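Local atomic coordinates of SusD homolog (Bacteroides thetaiotaomicron VPI-5482, PDB entry 3FDH), a protein that probably binds glycans at the outer membrane for uptake, like other SusD/RagB-type proteins. Residues 25-30 / 180-186. Sequence-based numbering, arbitrary orientation.
Sequences LADVIT and VTEQDFL
Ala26 and Gln183 bring the backbones of helical segment 25-30 and loop segment 180-186 together, their CA atoms 4.7 Å apart, and at this point Ala26 CA makes a CH...O contact with Gln183 O (3.4 Å, 141° at the hydrogen). The loop, which joins helix 154-171 to helix 191-208 in this largely helical SusD-like fold, is drawn tight here: Val180 O accepts from both Gln183 N and Asp184 N, and Asp184 is the centre of an inverse gamma turn and also opens an Asx turn, its OD1 accepting Leu186 N from above the carboxylate plane. The other carboxylate oxygen, OD2, accepts from Gly189 N, further along the loop, and from Trp194 NE1 of helix 191-208.

Side chains meet the helix along one flank. With CG anti to its carbonyl carbon (chi1 -61°), Phe185 sets one ring edge against the helix: Ala26 O lies near the ring plane, 3.6 Å from CD2, while the methyl CB of Ala26 touches CE2. Gln183 O sits over one face of the same ring, offset toward its rim. Ile29 points toward the loop, its CD1 lying 3.8 Å from Asp184 OD1 and its CG2 packing on Phe185 CB and Leu186 CD1. At the other end, Leu25 CD2 meets Val180 CG2 at 3.7 Å, both residues also resting on Met111 of helix 106-127.

Ala26 O is gripped twice, by Thr30 N and, from the opposite face of its plane, by Thr30 OG1. A valine here would probably cost Ala26 O its side-chain donor, leaving the Thr30 N bond, and free the side chain beside the ring to turn. Thr30 OG1 stands 2.8 Å from Ala26 O and 3.4 Å from Phe185 CD2, approaching the ring obliquely.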
loop_
_atom_site.group_PDB
_atom_site.type_symbol
_atom_site.label_atom_id
_atom_site.label_comp_id
_atom_site.label_asym_id
_atom_site.label_seq_id
_atom_site.Cartn_x
_atom_site.Cartn_y
_atom_site.Cartn_z
ATOM N N LEU A 25 -6.760 11.308 -17.581
ATOM C CA LEU A 25 -5.738 10.406 -17.041
ATOM C C LEU A 25 -4.931 11.108 -15.971
ATOM O O LEU A 25 -4.506 10.510 -14.986
ATOM C CB LEU A 25 -4.805 9.899 -18.144
ATOM C CG LEU A 25 -3.773 8.857 -17.752
ATOM C CD1 LEU A 25 -4.546 7.537 -17.348
ATOM C CD2 LEU A 25 -2.723 8.650 -18.854
ATOM N N ALA A 26 -4.686 12.383 -16.181
ATOM C CA ALA A 26 -3.867 13.159 -15.211
ATOM C C ALA A 26 -4.560 13.074 -13.857
ATOM O O ALA A 26 -3.943 12.860 -12.804
ATOM C CB ALA A 26 -3.732 14.628 -15.646
ATOM N N ASP A 27 -5.875 13.183 -13.919
ATOM C CA ASP A 27 -6.699 13.170 -12.707
ATOM C C ASP A 27 -6.772 11.785 -12.094
ATOM O O ASP A 27 -6.738 11.619 -10.879
ATOM C CB ASP A 27 -8.123 13.627 -13.013
ATOM C CG ASP A 27 -8.935 13.844 -11.764
ATOM O OD1 ASP A 27 -8.828 14.933 -11.144
ATOM O OD2 ASP A 27 -9.717 12.938 -11.420
ATOM N N VAL A 28 -6.873 10.781 -12.953
ATOM C CA VAL A 28 -6.996 9.385 -12.511
ATOM C C VAL A 28 -5.717 8.973 -11.778
ATOM O O VAL A 28 -5.742 8.353 -10.724
ATOM C CB VAL A 28 -7.345 8.432 -13.729
ATOM C CG1 VAL A 28 -7.047 6.967 -13.445
ATOM C CG2 VAL A 28 -8.820 8.647 -14.201
ATOM N N ILE A 29 -4.580 9.374 -12.322
ATOM C CA ILE A 29 -3.308 8.997 -11.709
ATOM C C ILE A 29 -3.166 9.699 -10.357
ATOM O O ILE A 29 -2.769 9.100 -9.326
ATOM C CB ILE A 29 -2.138 9.336 -12.621
ATOM C CG1 ILE A 29 -2.211 8.489 -13.901
ATOM C CG2 ILE A 29 -0.790 9.128 -11.930
ATOM C CD1 ILE A 29 -1.180 8.921 -14.956
ATOM N N THR A 30 -3.524 10.967 -10.361
ATOM C CA THR A 30 -3.414 11.793 -9.157
ATOM C C THR A 30 -4.296 11.234 -8.049
ATOM O O THR A 30 -3.883 11.034 -6.895
ATOM C CB THR A 30 -3.840 13.223 -9.438
ATOM O OG1 THR A 30 -2.945 13.815 -10.398
ATOM C CG2 THR A 30 -3.806 14.038 -8.158
ATOM N N VAL A 180 0.689 12.314 -24.436
ATOM C CA VAL A 180 0.181 12.207 -23.074
ATOM C C VAL A 180 1.240 12.555 -22.024
ATOM O O VAL A 180 0.971 12.614 -20.821
ATOM C CB VAL A 180 -0.300 10.759 -22.779
ATOM C CG1 VAL A 180 0.926 9.829 -22.609
ATOM C CG2 VAL A 180 -1.187 10.741 -21.527
ATOM N N THR A 181 2.426 12.828 -22.523
ATOM C CA THR A 181 3.593 13.022 -21.667
ATOM C C THR A 181 3.369 13.866 -20.422
ATOM O O THR A 181 3.690 13.452 -19.321
ATOM C CB THR A 181 4.805 13.612 -22.434
ATOM O OG1 THR A 181 5.201 12.698 -23.458
ATOM C CG2 THR A 181 5.985 13.818 -21.495
ATOM N N GLU A 182 2.831 15.060 -20.611
ATOM C CA GLU A 182 2.717 16.019 -19.494
ATOM C C GLU A 182 1.610 15.663 -18.514
ATOM O O GLU A 182 1.593 16.136 -17.368
ATOM C CB GLU A 182 2.555 17.452 -20.031
ATOM C CG GLU A 182 3.768 17.937 -20.862
ATOM C CD GLU A 182 5.098 17.928 -20.094
ATOM O OE1 GLU A 182 5.087 18.036 -18.840
ATOM O OE2 GLU A 182 6.165 17.844 -20.763
ATOM N N GLN A 183 0.728 14.772 -18.955
ATOM C CA GLN A 183 -0.418 14.322 -18.140
ATOM C C GLN A 183 -0.118 13.022 -17.401
ATOM O O GLN A 183 -0.768 12.664 -16.425
ATOM C CB GLN A 183 -1.661 14.140 -19.005
ATOM C CG GLN A 183 -2.305 15.447 -19.483
ATOM C CD GLN A 183 -1.521 16.133 -20.541
ATOM O OE1 GLN A 183 -1.261 15.552 -21.591
ATOM N NE2 GLN A 183 -1.171 17.409 -20.305
ATOM N N ASP A 184 0.889 12.314 -17.880
ATOM C CA ASP A 184 1.318 11.040 -17.269
ATOM C C ASP A 184 2.281 11.340 -16.115
ATOM O O ASP A 184 3.503 11.433 -16.290
ATOM C CB ASP A 184 1.995 10.137 -18.302
ATOM C CG ASP A 184 2.537 8.868 -17.684
ATOM O OD1 ASP A 184 2.239 8.636 -16.473
ATOM O OD2 ASP A 184 3.270 8.123 -18.378
ATOM N N PHE A 185 1.691 11.567 -14.966
ATOM C CA PHE A 185 2.427 11.910 -13.748
ATOM C C PHE A 185 3.176 10.714 -13.160
ATOM O O PHE A 185 3.926 10.842 -12.195
ATOM C CB PHE A 185 1.502 12.497 -12.669
ATOM C CG PHE A 185 0.825 13.767 -13.075
ATOM C CD1 PHE A 185 1.559 14.799 -13.640
ATOM C CD2 PHE A 185 -0.532 13.941 -12.853
ATOM C CE1 PHE A 185 0.923 15.970 -14.009
ATOM C CE2 PHE A 185 -1.156 15.098 -13.201
ATOM C CZ PHE A 185 -0.441 16.120 -13.780
ATOM N N LEU A 186 2.996 9.553 -13.763
ATOM C CA LEU A 186 3.670 8.373 -13.269
ATOM C C LEU A 186 4.962 8.181 -14.042
ATOM O O LEU A 186 6.044 8.142 -13.459
ATOM C CB LEU A 186 2.761 7.159 -13.381
ATOM C CG LEU A 186 2.890 6.131 -12.293
ATOM C CD1 LEU A 186 2.555 6.796 -10.912
ATOM C CD2 LEU A 186 1.940 4.979 -12.617
#